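Local coordinates for protein putative tRNA (Adenine(37)-N6)-methyltransferase (Pseudomonas aeruginosa, PDB 7BTU) that probably methylates the threonylcarbamoyl-modified adenosine at position 37 of tRNA, using S-adenosyl-L-methionine as the methyl donor, at residues R18-E23 / A185-Q190; V110-E113 / R119-L122. One frame throughout, in Å; residues are numbered along the deposited sequence.

Interaction 1 (R18-E23 / A185-Q190)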
# COMPACT_ATOMS: atom_id res chain seq x y z
N ARG B 18 16.08 -10.63 -3.92
CA ARG B 18 17.38 -10.52 -4.54
C ARG B 18 17.24 -9.35 -5.51
O ARG B 18 16.33 -9.37 -6.34
CB ARG B 18 17.78 -11.82 -5.25
N SER B 19 18.16 -8.37 -5.45
CA SER B 19 17.97 -7.25 -6.37
C SER B 19 19.28 -6.56 -6.71
O SER B 19 20.34 -6.87 -6.17
CB SER B 19 16.95 -6.23 -5.86
OG SER B 19 17.55 -5.38 -4.95
N CYS B 20 19.19 -5.68 -7.70
CA CYS B 20 20.34 -4.88 -8.12
C CYS B 20 20.85 -3.92 -7.05
O CYS B 20 21.97 -3.42 -7.19
CB CYS B 20 19.97 -4.11 -9.39
SG CYS B 20 18.49 -3.13 -9.32
N PHE B 21 20.02 -3.53 -6.05
CA PHE B 21 20.35 -2.37 -5.22
C PHE B 21 21.05 -2.78 -3.94
O PHE B 21 20.53 -3.60 -3.17
CB PHE B 21 19.10 -1.53 -4.91
CG PHE B 21 18.55 -0.82 -6.12
CD1 PHE B 21 19.37 0.04 -6.88
CD2 PHE B 21 17.24 -1.05 -6.55
CE1 PHE B 21 18.87 0.67 -8.04
CE2 PHE B 21 16.75 -0.39 -7.71
CZ PHE B 21 17.54 0.45 -8.43
N MET B 22 22.23 -2.20 -3.70
CA MET B 22 22.99 -2.47 -2.48
C MET B 22 22.97 -1.31 -1.48
O MET B 22 23.31 -1.51 -0.30
CB MET B 22 24.46 -2.79 -2.85
CG MET B 22 24.63 -3.88 -3.95
SD MET B 22 23.98 -5.50 -3.39
CE MET B 22 23.35 -6.21 -4.96
N GLU B 23 22.61 -0.10 -1.92
CA GLU B 23 22.62 1.05 -1.02
C GLU B 23 21.38 1.88 -1.31
O GLU B 23 20.92 1.96 -2.45
CB GLU B 23 23.94 1.85 -1.17
CG GLU B 23 24.50 1.78 -2.57
CD GLU B 23 25.97 2.12 -2.74
OE1 GLU B 23 26.34 2.39 -3.89
OE2 GLU B 23 26.77 2.12 -1.78
N ALA B 185 23.42 -1.79 -18.84
CA ALA B 185 23.56 -0.44 -19.40
C ALA B 185 22.28 0.36 -19.17
O ALA B 185 22.33 1.53 -18.77
CB ALA B 185 23.88 -0.51 -20.89
N GLU B 186 21.12 -0.28 -19.41
CA GLU B 186 19.85 0.41 -19.23
C GLU B 186 19.62 0.73 -17.77
O GLU B 186 19.15 1.82 -17.43
CB GLU B 186 18.69 -0.44 -19.73
CG GLU B 186 18.67 -0.44 -21.27
CD GLU B 186 17.50 -1.25 -21.79
OE1 GLU B 186 17.66 -2.47 -21.91
OE2 GLU B 186 16.43 -0.66 -22.05
N LEU B 187 19.97 -0.20 -16.89
CA LEU B 187 19.81 0.07 -15.46
C LEU B 187 20.64 1.27 -15.07
O LEU B 187 20.18 2.16 -14.33
CB LEU B 187 20.22 -1.14 -14.64
CG LEU B 187 20.28 -0.94 -13.12
CD1 LEU B 187 18.94 -0.60 -12.51
CD2 LEU B 187 20.82 -2.24 -12.50
N ILE B 188 21.90 1.28 -15.50
CA ILE B 188 22.79 2.39 -15.12
C ILE B 188 22.19 3.71 -15.59
O ILE B 188 22.07 4.67 -14.83
CB ILE B 188 24.22 2.17 -15.67
CG1 ILE B 188 24.92 1.02 -14.92
CG2 ILE B 188 25.05 3.52 -15.61
CD1 ILE B 188 26.32 0.59 -15.52
N GLU B 189 21.76 3.75 -16.85
CA GLU B 189 21.16 4.95 -17.40
C GLU B 189 19.92 5.36 -16.60
O GLU B 189 19.72 6.55 -16.32
CB GLU B 189 20.83 4.70 -18.87
CG GLU B 189 20.03 5.75 -19.55
CD GLU B 189 20.53 6.00 -20.96
OE1 GLU B 189 21.44 5.26 -21.42
OE2 GLU B 189 20.05 6.98 -21.59
N GLN B 190 19.03 4.39 -16.29
CA GLN B 190 17.80 4.75 -15.62
C GLN B 190 18.04 5.19 -14.18
O GLN B 190 17.34 6.05 -13.68
CB GLN B 190 16.80 3.58 -15.64
CG GLN B 190 16.27 3.35 -17.07
CD GLN B 190 15.70 1.98 -17.27
OE1 GLN B 190 15.25 1.34 -16.31
NE2 GLN B 190 15.68 1.52 -18.53
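L187 reaches from helix 184-193 to C20 and F21, in the turn that follows strand 15-19. Its CB points at that turn, chi1 of 172° sets CG anti to the backbone N, and the two methyls on CG then divide the work. CD2 lies 3.7 Å from CB of C20 and 4.0 Å from SG of C20. The other branch, CD1, sits 4.1 Å from SG of C20 and meets the F21 ring more loosely and obliquely, 4.4 Å from CZ of F21. A forked leucine thus spans two neighbours; the closest CA atoms, of C20 and L187, are 8.9 Å apart, a gap bridged by side chains.

C20 suits its place because it is small and its sulfur is weakly polar: SG rests 3.5 Å above the plane of the F21 ring, over its centre, so that methyls and ring share one apolar patch. The turn beneath is shaped by S19, whose OG accepts a fairly long, nearly straight hydrogen bond from N of F21, closing an ST turn; the same OG also bonds O of L127. W214 touches C20 and L213 touches F21. The arrangement is plain buried packing of a C-terminal-region helix against an ST turn at the end of a strand of the N-terminal β-barrel.

Interaction 2 (V110-E113 / R119-L122)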
# COMPACT_ATOMS: atom_id res chain seq x y z
N VAL B 110 5.32 -2.90 -7.28
CA VAL B 110 6.37 -3.31 -8.20
C VAL B 110 5.69 -4.00 -9.37
O VAL B 110 4.65 -4.62 -9.21
CB VAL B 110 7.41 -4.21 -7.46
CG1 VAL B 110 6.80 -5.48 -6.98
CG2 VAL B 110 8.63 -4.50 -8.26
N ARG B 111 6.32 -3.92 -10.52
CA ARG B 111 5.82 -4.62 -11.70
C ARG B 111 6.16 -6.10 -11.58
O ARG B 111 7.30 -6.46 -11.26
CB ARG B 111 6.48 -4.04 -12.97
CG ARG B 111 5.96 -4.77 -14.22
CD ARG B 111 4.67 -4.14 -14.64
NE ARG B 111 4.44 -4.33 -16.08
CZ ARG B 111 3.96 -5.45 -16.58
NH1 ARG B 111 3.65 -6.46 -15.76
NH2 ARG B 111 3.77 -5.56 -17.90
N LEU B 112 5.14 -6.96 -11.79
CA LEU B 112 5.31 -8.40 -11.75
C LEU B 112 5.59 -8.85 -13.19
O LEU B 112 4.72 -8.74 -14.05
CB LEU B 112 4.04 -9.10 -11.20
CG LEU B 112 4.09 -10.62 -11.19
CD1 LEU B 112 5.25 -11.11 -10.29
CD2 LEU B 112 2.74 -11.17 -10.58
N GLU B 113 6.82 -9.30 -13.45
CA GLU B 113 7.14 -9.75 -14.81
C GLU B 113 6.65 -11.17 -15.05
O GLU B 113 6.40 -11.54 -16.19
CB GLU B 113 8.65 -9.71 -15.06
CG GLU B 113 9.19 -8.28 -15.06
CD GLU B 113 8.77 -7.47 -16.33
OE1 GLU B 113 8.82 -6.22 -16.32
OE2 GLU B 113 8.37 -8.10 -17.33
N ARG B 119 9.03 -18.32 -6.72
CA ARG B 119 9.78 -17.14 -7.17
C ARG B 119 8.88 -16.18 -7.96
O ARG B 119 8.18 -16.62 -8.90
CB ARG B 119 10.96 -17.62 -8.03
CG ARG B 119 11.67 -16.51 -8.82
CD ARG B 119 12.91 -17.05 -9.57
NE ARG B 119 13.89 -17.66 -8.68
CZ ARG B 119 14.03 -18.97 -8.48
NH1 ARG B 119 13.24 -19.83 -9.10
NH2 ARG B 119 14.97 -19.41 -7.64
N LEU B 120 8.96 -14.88 -7.64
CA LEU B 120 8.40 -13.82 -8.47
C LEU B 120 9.55 -13.10 -9.16
O LEU B 120 10.57 -12.79 -8.51
CB LEU B 120 7.66 -12.76 -7.64
CG LEU B 120 6.53 -13.19 -6.68
CD1 LEU B 120 5.83 -11.94 -6.12
CD2 LEU B 120 5.59 -14.03 -7.40
N TRP B 121 9.35 -12.79 -10.44
CA TRP B 121 10.25 -11.92 -11.22
C TRP B 121 9.69 -10.50 -11.23
O TRP B 121 8.54 -10.29 -11.63
CB TRP B 121 10.38 -12.42 -12.67
CG TRP B 121 11.40 -13.41 -12.76
CD1 TRP B 121 12.77 -13.18 -12.81
CD2 TRP B 121 11.22 -14.81 -12.76
NE1 TRP B 121 13.43 -14.37 -12.87
CE2 TRP B 121 12.51 -15.39 -12.84
CE3 TRP B 121 10.11 -15.65 -12.75
CZ2 TRP B 121 12.71 -16.75 -12.86
CZ3 TRP B 121 10.31 -17.01 -12.79
CH2 TRP B 121 11.60 -17.55 -12.84
N LEU B 122 10.51 -9.53 -10.82
CA LEU B 122 10.06 -8.18 -10.58
C LEU B 122 10.87 -7.20 -11.45
O LEU B 122 12.04 -7.46 -11.78
CB LEU B 122 10.24 -7.78 -9.08
CG LEU B 122 9.66 -8.83 -8.13
CD1 LEU B 122 10.02 -8.52 -6.65
CD2 LEU B 122 8.13 -8.95 -8.40
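L122 packs against V110, and L112 against L120, on the β-hairpin formed by strands 105-116 and 119-123 of the antiparallel barrel. CB of L122 lies 3.7 Å from CG2 of V110, the two side chains crossing at about a right angle. The other valine methyl is used as well, CG1 standing 4.0 Å from CD2 of L122, so the branched side chain of V110 meets the leucine at both its root and its tip. V62 and L64 of strand 61-67 continue this apolar cluster.

L112 and L122 form an antiparallel non-hydrogen-bonded pair, and both side chains leave the same face of the sheet. L112 has CG anti to its own N (chi1 177°), which carries CD1 across to the partner strand. There it comes within 3.9 Å of CB of L120 and also approaches CD2 of L122. One terminal methyl, CD1 of L112, therefore touches two side chains of the partner strand, while L41 and L53 touch L120 from other parts of the chain.

Further out the backbone takes over. CA of L122 makes a CA-H...O contact of 3.3 Å with O of R111, the sort of contact that sits between facing antiparallel strands. At the edge, E113 and W121 place their CB atoms 4.0 Å apart before the side chains diverge. The chain of E113 bends at chi2 (-72°), and its OE1 bonds OG of S123; R111 lies partly exposed, and its long chain lets NH1 reach O of S60. N of E113 donates to O of W121 at 2.7 Å, the donor standing 27° from the plane of that carbonyl.

Interaction 1 is long in sequence and small in area, joining a turn of the N-terminal barrel to a helix of the C-terminal region through buried apolar side chains, without a hydrogen bond across it. Interaction 2 is local, nested within the loop that interaction 1 closes, and buries about three times the surface. It combines a buried leucine and valine side with a backbone bond and a charged, more exposed edge. Both reach the same barrel sheet, where strand 38-43 lies between strands 15-19 and 119-123, yet their centres are about 15 Å apart and they do not touch. One contact is part of the barrel wall; the other packs a helix against a turn at its margin.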